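Local coordinates for FAD:protein FMN transferase (Pseudomonas stutzeri ATCC 14405 = CCUG 16156, PDB 5MGY) that probably transfers the FMN moiety of FAD to threonine residues of target proteins using magnesium, and matures the NosR protein required for nitrous oxide reduction, at residues A[191-194]-A[195-199]; A[180-184]-A[185-189]; A[74-77]-A[78-82]. All coordinates share one frame; numbering follows the deposited sequence.

In the fold
Along the chain the contacts follow one another in the order 3, 2, 1, without overlap. Contact 2 is the hairpin of strands 179-183 and 186-190, in the middle of the large antiparallel sheet and close to the magnesium site. Contact 1 is the surface loop that directly follows it, with its centre about 17 Å away; the two touch where Trp199 packs on Ala189 and Leu180. Contact 3 stands apart, where edge strand 73-75 of the small three-stranded sheet passes into helix 78-93: its centre is about 25 Å from that of contact 2 and about 38 Å from that of contact 1. Contact 2 alone lies by the metal.

Contact 1: residues A[191-194]-A[195-199]; sequences GRKP and DGSPW
A type I beta turn from Lys193 to Gly196 forms the tip of the surface loop between strands 186-190 and 199-205, with an Asx turn set on its far half. Gly196 N donates to Lys193 O at 3.0 Å, and Lys193 N returns a bond to Ser197 O at 2.9 Å. Asp195 OD2 accepts from Ser197 N at 2.8 Å, fixing the chain just after the turn. Below the tip, Lys193 lies over the indole of Trp199: its CG sits 3.9 Å from the centroid of the six-membered ring, 9° off the normal, a CH-pi contact. The lysine chain bends at chi3 (-133°), which brings CE to 3.7 Å from Trp199 CE3. Trp199 NE1 bonds to Ser178 OG. The extended chain of Arg192 crosses to the other limb, where NH1 meets Gly196 O at 2.9 Å in a weak, bent bond beside Pro198 CB. The chemistry implies a loop shaped mainly by backbone bonds and one carboxylate, with the methylenes of a lysine covering part of one face of a buried tryptophan while the arginine contributes little directional hold.

Contact 2: residues A[180-184]-A[185-189]; sequences LVEIT and GELKA
Leu180 and Leu187 meet on one face of a two-strand antiparallel hairpin, 179-183 with 186-190, closed by a type I' turn from Ile183 to Glu186. This face, shared with Glu182 and Ala189, is the tightly packed part. Leu180 CD1 comes 3.9 Å from Leu187 CD1 and 3.8 Å from Ala189 CB. Leu187 CB in turn lies 3.7 Å from Glu182 CB, and Trp199 packs on Leu180 and Ala189. The backbones are joined by Val181 N to Lys188 O at 2.9 Å, with Lys188 N returning to Val181 O, and by Ile183 N to Glu186 O. Val181, Ile183, Glu186 and Lys188 share the reverse face, where Ile183, Glu186 and Lys188 touch helix 159-173. There Glu186 OE2 bonds to Ser225 OG, and its side chain lies about 3 Å from that of Asp271, a magnesium ligand, and about 5 Å from the metal itself.

The turn end is looser. Gly185 is exposed, and Glu182, bent at chi2 (-95°), only reaches its N through OE1 in a long, weak bond of 3.4 Å. Thr184 takes a left-handed backbone conformation, with OG1 set between the backbone N and the carbonyl carbon (chi1 78°), a position from which the hydroxyl donates to Ile183 O. Replacing Thr184 by a valine would probably leave Ile183 O without this donor and the turn less firmly held. Beside the same hydroxyl runs the bent chain of Glu186, whose OE1 comes within 3.7 Å of Thr184 OG1.

Contact 3: residues A[74-77]-A[78-82]; sequences EPMP and DMVRE
Met76 O is gripped by two nitrogens of Arg81, NE at 2.9 Å and NH2 at 3.0 Å, as the chain passes from strand 73-75 into helix 78-93. The oxygen lies at the edge of the guanidinium, only 3° out of its plane, so the group meets it side-on. The two donors reach the carbonyl differently: NH2 approaches in the carbonyl plane, whereas NE comes from above it, 44° out. Arg81 gets back to residues before the helix by bending at chi3 (-60°), which folds the guanidinium back to Met76 O. Arg81 NH2 also forms a salt bridge with Asp78 OD1 at 2.9 Å; OD1 offers its anti lone pair and lies tilted from the guanidinium plane. One arginine therefore ties a carbonyl ahead of the helix to a carboxylate in its first turn. The added negative charge near the helix N-terminus would probably suit the helix dipole, and the pairing is likely to hold the guanidinium against rotation.

Pro77 takes the N-cap position. Its carbonyl starts the helical bonding, though weakly: Pro77 O stands 3.3 Å from both Val80 N and Arg81 N, and also sits over one face of the guanidinium. On the other flank the packing is apolar. Met76, bent at chi2 and chi3, brings CE to 3.7 Å from Val80 CG1, and Pro77 CD lies 4.1 Å from Val80 CG2.

Around this junction, Met76 packs on Asp61, Arg64 and Phe65 of helix 61-67, Met79 reaches helices 35-53 and 159-173, and backbone bonds of Glu74 and Met76 pair the incoming chain with strand 144-147 at Leu145 and with Asp143 just before it.

Contact 1: residues A[191-194]-A[195-199]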
ATOM      1  N   GLY A 191     -13.360  16.136   4.675  1.00 47.76           N
ATOM      2  CA  GLY A 191     -13.969  17.432   4.580  1.00 48.77           C
ATOM      3  C   GLY A 191     -14.505  17.747   3.203  1.00 49.51           C
ATOM      4  O   GLY A 191     -14.687  16.859   2.360  1.00 42.17           O
ATOM      5  N   ARG A 192     -14.757  19.043   3.010  1.00 53.94           N
ATOM      6  CA  ARG A 192     -15.245  19.572   1.754  1.00 58.63           C
ATOM      7  C   ARG A 192     -14.443  20.774   1.361  1.00 52.57           C
ATOM      8  O   ARG A 192     -13.835  21.369   2.186  1.00 51.86           O
ATOM      9  CB  ARG A 192     -16.736  19.897   1.889  1.00 69.02           C
ATOM     10  CG  ARG A 192     -17.578  18.618   2.042  1.00 78.09           C
ATOM     11  CD  ARG A 192     -19.060  18.884   2.150  1.00 85.54           C
ATOM     12  NE  ARG A 192     -19.887  17.715   1.865  1.00 90.18           N
ATOM     13  CZ  ARG A 192     -20.194  17.256   0.642  1.00108.19           C
ATOM     14  NH1 ARG A 192     -19.697  17.822  -0.458  1.00119.20           N
ATOM     15  NH2 ARG A 192     -20.997  16.199   0.506  1.00111.93           N
ATOM     16  N   LYS A 193     -14.427  21.120   0.083  1.00 52.68           N
ATOM     17  CA  LYS A 193     -13.783  22.356  -0.384  1.00 52.68           C
ATOM     18  C   LYS A 193     -14.653  23.593   0.031  1.00 54.89           C
ATOM     19  O   LYS A 193     -15.777  23.445   0.505  1.00 53.83           O
ATOM     20  CB  LYS A 193     -13.477  22.279  -1.891  1.00 50.94           C
ATOM     21  CG  LYS A 193     -12.566  21.128  -2.288  1.00 52.23           C
ATOM     22  CD  LYS A 193     -12.176  21.068  -3.775  1.00 56.41           C
ATOM     23  CE  LYS A 193     -12.316  19.669  -4.429  1.00 57.98           C
ATOM     24  NZ  LYS A 193     -11.394  19.454  -5.595  1.00 57.55           N
ATOM     25  N   PRO A 194     -14.109  24.820  -0.081  1.00 58.96           N
ATOM     26  CA  PRO A 194     -14.857  25.979   0.401  1.00 57.81           C
ATOM     27  C   PRO A 194     -16.225  26.185  -0.296  1.00 58.46           C
ATOM     28  O   PRO A 194     -17.193  26.415   0.421  1.00 50.90           O
ATOM     29  CB  PRO A 194     -13.897  27.136   0.110  1.00 60.72           C
ATOM     30  CG  PRO A 194     -12.538  26.488   0.086  1.00 59.26           C
ATOM     31  CD  PRO A 194     -12.805  25.228  -0.642  1.00 58.45           C
ATOM     32  N   ASP A 195     -16.312  26.051  -1.642  1.00 62.83           N
ATOM     33  CA  ASP A 195     -17.659  26.069  -2.368  1.00 62.38           C
ATOM     34  C   ASP A 195     -18.721  25.092  -1.828  1.00 60.17           C
ATOM     35  O   ASP A 195     -19.917  25.237  -2.130  1.00 56.31           O
ATOM     36  CB  ASP A 195     -17.584  25.969  -3.944  1.00 60.18           C
ATOM     37  CG  ASP A 195     -16.830  24.791  -4.443  1.00 59.55           C
ATOM     38  OD1 ASP A 195     -15.985  24.990  -5.345  1.00 65.83           O
ATOM     39  OD2 ASP A 195     -17.060  23.674  -3.951  1.00 59.64           O
ATOM     40  N   GLY A 196     -18.267  24.105  -1.042  1.00 57.67           N
ATOM     41  CA  GLY A 196     -19.108  23.036  -0.527  1.00 54.72           C
ATOM     42  C   GLY A 196     -18.932  21.710  -1.233  1.00 54.92           C
ATOM     43  O   GLY A 196     -19.492  20.728  -0.731  1.00 53.50           O
ATOM     44  N   SER A 197     -18.168  21.666  -2.351  1.00 53.38           N
ATOM     45  CA  SER A 197     -17.956  20.428  -3.101  1.00 53.57           C
ATOM     46  C   SER A 197     -17.138  19.363  -2.347  1.00 52.04           C
ATOM     47  O   SER A 197     -16.416  19.687  -1.444  1.00 47.56           O
ATOM     48  CB  SER A 197     -17.365  20.731  -4.488  1.00 55.94           C
ATOM     49  OG  SER A 197     -15.988  20.720  -4.532  1.00 62.66           O
ATOM     50  N   PRO A 198     -17.244  18.099  -2.722  1.00 51.73           N
ATOM     51  CA  PRO A 198     -16.422  17.088  -2.149  1.00 50.81           C
ATOM     52  C   PRO A 198     -15.132  16.825  -2.942  1.00 47.19           C
ATOM     53  O   PRO A 198     -14.963  17.205  -4.131  1.00 47.31           O
ATOM     54  CB  PRO A 198     -17.324  15.874  -2.231  1.00 51.45           C
ATOM     55  CG  PRO A 198     -17.952  16.023  -3.587  1.00 53.82           C
ATOM     56  CD  PRO A 198     -18.144  17.510  -3.688  1.00 51.99           C
ATOM     57  N   TRP A 199     -14.241  16.139  -2.235  1.00 45.47           N
ATOM     58  CA  TRP A 199     -13.067  15.551  -2.836  1.00 45.06           C
ATOM     59  C   TRP A 199     -13.467  14.268  -3.624  1.00 45.42           C
ATOM     60  O   TRP A 199     -14.179  13.391  -3.143  1.00 39.95           O
ATOM     61  CB  TRP A 199     -12.057  15.214  -1.748  1.00 42.60           C
ATOM     62  CG  TRP A 199     -11.597  16.398  -0.921  1.00 39.26           C
ATOM     63  CD1 TRP A 199     -11.948  16.660   0.374  1.00 36.63           C
ATOM     64  CD2 TRP A 199     -10.665  17.413  -1.307  1.00 35.19           C
ATOM     65  NE1 TRP A 199     -11.319  17.782   0.805  1.00 35.84           N
ATOM     66  CE2 TRP A 199     -10.510  18.261  -0.196  1.00 35.93           C
ATOM     67  CE3 TRP A 199      -9.901  17.644  -2.456  1.00 35.92           C
ATOM     68  CZ2 TRP A 199      -9.661  19.373  -0.210  1.00 35.26           C
ATOM     69  CZ3 TRP A 199      -9.063  18.742  -2.482  1.00 36.77           C
ATOM     70  CH2 TRP A 199      -8.966  19.614  -1.363  1.00 35.73           C
TER

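Contact 2: residues A[180-184]-A[185-189]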
ATOM      1  N   LEU A 180      -6.754  16.550   0.860  1.00 46.13           N
ATOM      2  CA  LEU A 180      -6.614  15.356   0.023  1.00 45.78           C
ATOM      3  C   LEU A 180      -5.139  15.123  -0.031  1.00 41.38           C
ATOM      4  O   LEU A 180      -4.452  15.963  -0.575  1.00 40.14           O
ATOM      5  CB  LEU A 180      -7.121  15.595  -1.420  1.00 49.75           C
ATOM      6  CG  LEU A 180      -6.644  14.635  -2.558  1.00 48.38           C
ATOM      7  CD1 LEU A 180      -7.129  13.243  -2.293  1.00 49.66           C
ATOM      8  CD2 LEU A 180      -7.177  15.022  -3.917  1.00 47.87           C
ATOM      9  N   VAL A 181      -4.667  14.006   0.505  1.00 36.93           N
ATOM     10  CA  VAL A 181      -3.231  13.722   0.583  1.00 37.53           C
ATOM     11  C   VAL A 181      -2.933  12.530  -0.306  1.00 40.60           C
ATOM     12  O   VAL A 181      -3.493  11.503  -0.065  1.00 41.30           O
ATOM     13  CB  VAL A 181      -2.887  13.325   2.007  1.00 35.58           C
ATOM     14  CG1 VAL A 181      -1.457  13.039   2.178  1.00 35.95           C
ATOM     15  CG2 VAL A 181      -3.068  14.455   2.920  1.00 35.02           C
ATOM     16  N   GLU A 182      -2.047  12.623  -1.293  1.00 43.21           N
ATOM     17  CA  GLU A 182      -1.724  11.464  -2.116  1.00 45.78           C
ATOM     18  C   GLU A 182      -0.221  11.163  -2.105  1.00 43.68           C
ATOM     19  O   GLU A 182       0.559  12.033  -2.446  1.00 43.26           O
ATOM     20  CB  GLU A 182      -2.263  11.673  -3.531  1.00 52.96           C
ATOM     21  CG  GLU A 182      -1.714  10.718  -4.626  1.00 59.93           C
ATOM     22  CD  GLU A 182      -0.508  11.295  -5.427  1.00 71.69           C
ATOM     23  OE1 GLU A 182       0.478  10.616  -5.731  1.00 80.75           O
ATOM     24  OE2 GLU A 182      -0.471  12.470  -5.787  1.00 75.43           O
ATOM     25  N   ILE A 183       0.179   9.939  -1.733  1.00 41.46           N
ATOM     26  CA  ILE A 183       1.602   9.563  -1.696  1.00 41.67           C
ATOM     27  C   ILE A 183       1.725   8.348  -2.580  1.00 43.63           C
ATOM     28  O   ILE A 183       1.191   7.321  -2.243  1.00 41.50           O
ATOM     29  CB  ILE A 183       2.095   9.308  -0.268  1.00 39.70           C
ATOM     30  CG1 ILE A 183       1.904  10.600   0.553  1.00 41.46           C
ATOM     31  CG2 ILE A 183       3.562   8.868  -0.249  1.00 39.18           C
ATOM     32  CD1 ILE A 183       2.106  10.456   2.053  1.00 43.35           C
ATOM     33  N   THR A 184       2.385   8.492  -3.742  1.00 49.22           N
ATOM     34  CA  THR A 184       2.640   7.383  -4.725  1.00 46.95           C
ATOM     35  C   THR A 184       1.420   6.563  -4.991  1.00 47.28           C
ATOM     36  O   THR A 184       1.480   5.334  -5.013  1.00 53.72           O
ATOM     37  CB  THR A 184       3.761   6.394  -4.328  1.00 45.30           C
ATOM     38  OG1 THR A 184       3.291   5.477  -3.348  1.00 45.16           O
ATOM     39  CG2 THR A 184       4.950   7.118  -3.778  1.00 50.82           C
ATOM     40  N   GLY A 185       0.291   7.231  -5.153  1.00 46.33           N
ATOM     41  CA  GLY A 185      -0.933   6.600  -5.553  1.00 45.88           C
ATOM     42  C   GLY A 185      -1.907   6.319  -4.447  1.00 45.53           C
ATOM     43  O   GLY A 185      -3.100   6.494  -4.641  1.00 48.41           O
ATOM     44  N   GLU A 186      -1.435   5.899  -3.286  1.00 43.22           N
ATOM     45  CA  GLU A 186      -2.311   5.805  -2.109  1.00 40.31           C
ATOM     46  C   GLU A 186      -2.773   7.205  -1.722  1.00 37.91           C
ATOM     47  O   GLU A 186      -2.018   8.154  -1.803  1.00 35.83           O
ATOM     48  CB  GLU A 186      -1.587   5.164  -0.892  1.00 39.02           C
ATOM     49  CG  GLU A 186      -1.533   3.655  -0.926  1.00 39.07           C
ATOM     50  CD  GLU A 186      -0.799   3.103  -2.119  1.00 41.23           C
ATOM     51  OE1 GLU A 186       0.156   3.778  -2.562  1.00 47.63           O
ATOM     52  OE2 GLU A 186      -1.163   1.997  -2.617  1.00 44.66           O
ATOM     53  N   LEU A 187      -4.019   7.320  -1.288  1.00 38.88           N
ATOM     54  CA  LEU A 187      -4.541   8.576  -0.859  1.00 37.84           C
ATOM     55  C   LEU A 187      -5.722   8.489   0.042  1.00 35.45           C
ATOM     56  O   LEU A 187      -6.384   7.470   0.150  1.00 32.74           O
ATOM     57  CB  LEU A 187      -4.869   9.448  -2.048  1.00 43.54           C
ATOM     58  CG  LEU A 187      -5.953   9.118  -3.067  1.00 49.94           C
ATOM     59  CD1 LEU A 187      -7.370   9.358  -2.533  1.00 51.69           C
ATOM     60  CD2 LEU A 187      -5.726   9.984  -4.321  1.00 51.24           C
ATOM     61  N   LYS A 188      -5.979   9.621   0.687  1.00 33.92           N
ATOM     62  CA  LYS A 188      -7.142   9.794   1.522  1.00 32.27           C
ATOM     63  C   LYS A 188      -7.590  11.271   1.530  1.00 35.15           C
ATOM     64  O   LYS A 188      -6.793  12.194   1.424  1.00 35.57           O
ATOM     65  CB  LYS A 188      -6.838   9.263   2.905  1.00 29.86           C
ATOM     66  CG  LYS A 188      -7.962   9.418   3.886  1.00 28.63           C
ATOM     67  CD  LYS A 188      -7.702   8.714   5.214  1.00 27.91           C
ATOM     68  CE  LYS A 188      -8.855   9.053   6.162  1.00 27.78           C
ATOM     69  NZ  LYS A 188      -8.780   8.664   7.575  1.00 26.43           N
ATOM     70  N   ALA A 189      -8.881  11.485   1.643  1.00 37.75           N
ATOM     71  CA  ALA A 189      -9.377  12.815   1.737  1.00 41.70           C
ATOM     72  C   ALA A 189     -10.480  12.905   2.747  1.00 41.94           C
ATOM     73  O   ALA A 189     -11.154  11.911   3.037  1.00 38.59           O
ATOM     74  CB  ALA A 189      -9.877  13.280   0.369  1.00 46.75           C
TER

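Contact 3: residues A[74-77]-A[78-82]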
ATOM      1  N   GLU A  74      16.314  -7.810  18.609  1.00 43.44           N
ATOM      2  CA  GLU A  74      17.019  -6.584  18.360  1.00 43.67           C
ATOM      3  C   GLU A  74      16.090  -5.414  18.630  1.00 47.55           C
ATOM      4  O   GLU A  74      14.948  -5.408  18.138  1.00 52.09           O
ATOM      5  CB  GLU A  74      17.458  -6.563  16.934  1.00 41.49           C
ATOM      6  CG  GLU A  74      18.164  -5.292  16.518  1.00 43.79           C
ATOM      7  CD  GLU A  74      19.638  -5.210  16.936  1.00 46.20           C
ATOM      8  OE1 GLU A  74      20.132  -6.123  17.641  1.00 51.70           O
ATOM      9  OE2 GLU A  74      20.340  -4.255  16.513  1.00 45.42           O
ATOM     10  N   PRO A  75      16.557  -4.401  19.406  1.00 52.16           N
ATOM     11  CA  PRO A  75      15.657  -3.239  19.615  1.00 52.31           C
ATOM     12  C   PRO A  75      15.326  -2.516  18.290  1.00 47.35           C
ATOM     13  O   PRO A  75      16.180  -2.437  17.386  1.00 42.29           O
ATOM     14  CB  PRO A  75      16.446  -2.342  20.582  1.00 55.11           C
ATOM     15  CG  PRO A  75      17.519  -3.195  21.135  1.00 55.68           C
ATOM     16  CD  PRO A  75      17.841  -4.209  20.092  1.00 52.55           C
ATOM     17  N   MET A  76      14.081  -2.066  18.164  1.00 45.20           N
ATOM     18  CA  MET A  76      13.613  -1.395  16.928  1.00 43.39           C
ATOM     19  C   MET A  76      12.728  -0.215  17.249  1.00 41.87           C
ATOM     20  O   MET A  76      11.989  -0.209  18.258  1.00 41.05           O
ATOM     21  CB  MET A  76      12.802  -2.337  15.997  1.00 42.14           C
ATOM     22  CG  MET A  76      13.538  -3.538  15.449  1.00 42.17           C
ATOM     23  SD  MET A  76      14.892  -3.100  14.382  1.00 44.72           S
ATOM     24  CE  MET A  76      13.989  -2.627  12.955  1.00 41.83           C
ATOM     25  N   PRO A  77      12.718   0.753  16.345  1.00 41.30           N
ATOM     26  CA  PRO A  77      11.868   1.891  16.638  1.00 44.08           C
ATOM     27  C   PRO A  77      10.340   1.633  16.568  1.00 50.75           C
ATOM     28  O   PRO A  77       9.883   0.564  16.123  1.00 54.47           O
ATOM     29  CB  PRO A  77      12.310   2.916  15.609  1.00 42.49           C
ATOM     30  CG  PRO A  77      13.272   2.277  14.692  1.00 40.51           C
ATOM     31  CD  PRO A  77      13.359   0.840  15.029  1.00 39.79           C
ATOM     32  N   ASP A  78       9.575   2.618  17.041  1.00 57.75           N
ATOM     33  CA  ASP A  78       8.099   2.560  17.098  1.00 56.53           C
ATOM     34  C   ASP A  78       7.421   2.202  15.779  1.00 50.27           C
ATOM     35  O   ASP A  78       6.616   1.279  15.758  1.00 45.56           O
ATOM     36  CB  ASP A  78       7.560   3.902  17.643  1.00 59.68           C
ATOM     37  CG  ASP A  78       7.786   4.066  19.186  1.00 62.12           C
ATOM     38  OD1 ASP A  78       8.174   3.096  19.921  1.00 56.77           O
ATOM     39  OD2 ASP A  78       7.543   5.199  19.659  1.00 61.85           O
ATOM     40  N   MET A  79       7.779   2.922  14.706  1.00 48.05           N
ATOM     41  CA  MET A  79       7.229   2.683  13.379  1.00 45.96           C
ATOM     42  C   MET A  79       7.286   1.238  12.985  1.00 47.93           C
ATOM     43  O   MET A  79       6.299   0.714  12.447  1.00 58.26           O
ATOM     44  CB  MET A  79       7.976   3.409  12.281  1.00 44.98           C
ATOM     45  CG  MET A  79       7.474   4.786  12.040  1.00 48.09           C
ATOM     46  SD  MET A  79       8.359   5.475  10.631  1.00 54.87           S
ATOM     47  CE  MET A  79       7.939   7.228  10.932  1.00 55.70           C
ATOM     48  N   VAL A  80       8.463   0.625  13.158  1.00 42.16           N
ATOM     49  CA  VAL A  80       8.707  -0.700  12.614  1.00 36.37           C
ATOM     50  C   VAL A  80       7.804  -1.671  13.355  1.00 36.35           C
ATOM     51  O   VAL A  80       7.213  -2.559  12.742  1.00 36.40           O
ATOM     52  CB  VAL A  80      10.166  -1.096  12.737  1.00 34.98           C
ATOM     53  CG1 VAL A  80      10.346  -2.569  12.401  1.00 34.80           C
ATOM     54  CG2 VAL A  80      11.011  -0.257  11.838  1.00 34.95           C
ATOM     55  N   ARG A  81       7.684  -1.466  14.657  1.00 38.69           N
ATOM     56  CA  ARG A  81       6.852  -2.302  15.502  1.00 42.27           C
ATOM     57  C   ARG A  81       5.391  -2.027  15.293  1.00 44.47           C
ATOM     58  O   ARG A  81       4.611  -2.954  15.297  1.00 48.61           O
ATOM     59  CB  ARG A  81       7.237  -2.178  16.980  1.00 43.60           C
ATOM     60  CG  ARG A  81       8.419  -3.079  17.277  1.00 45.76           C
ATOM     61  CD  ARG A  81       9.057  -2.952  18.657  1.00 48.56           C
ATOM     62  NE  ARG A  81       9.579  -1.603  18.926  1.00 50.32           N
ATOM     63  CZ  ARG A  81       8.901  -0.634  19.553  1.00 52.67           C
ATOM     64  NH1 ARG A  81       7.636  -0.844  19.981  1.00 52.49           N
ATOM     65  NH2 ARG A  81       9.482   0.557  19.738  1.00 50.96           N
ATOM     66  N   GLU A  82       5.011  -0.768  15.094  1.00 46.26           N
ATOM     67  CA  GLU A  82       3.646  -0.473  14.708  1.00 46.96           C
ATOM     68  C   GLU A  82       3.300  -1.252  13.392  1.00 42.90           C
ATOM     69  O   GLU A  82       2.286  -1.920  13.304  1.00 42.89           O
ATOM     70  CB  GLU A  82       3.413   1.062  14.564  1.00 53.09           C
ATOM     71  CG  GLU A  82       1.927   1.485  14.633  1.00 57.94           C
ATOM     72  CD  GLU A  82       1.620   2.903  14.152  1.00 59.00           C
ATOM     73  OE1 GLU A  82       0.434   3.195  13.756  1.00 56.94           O
ATOM     74  OE2 GLU A  82       2.567   3.721  14.192  1.00 58.54           O
TER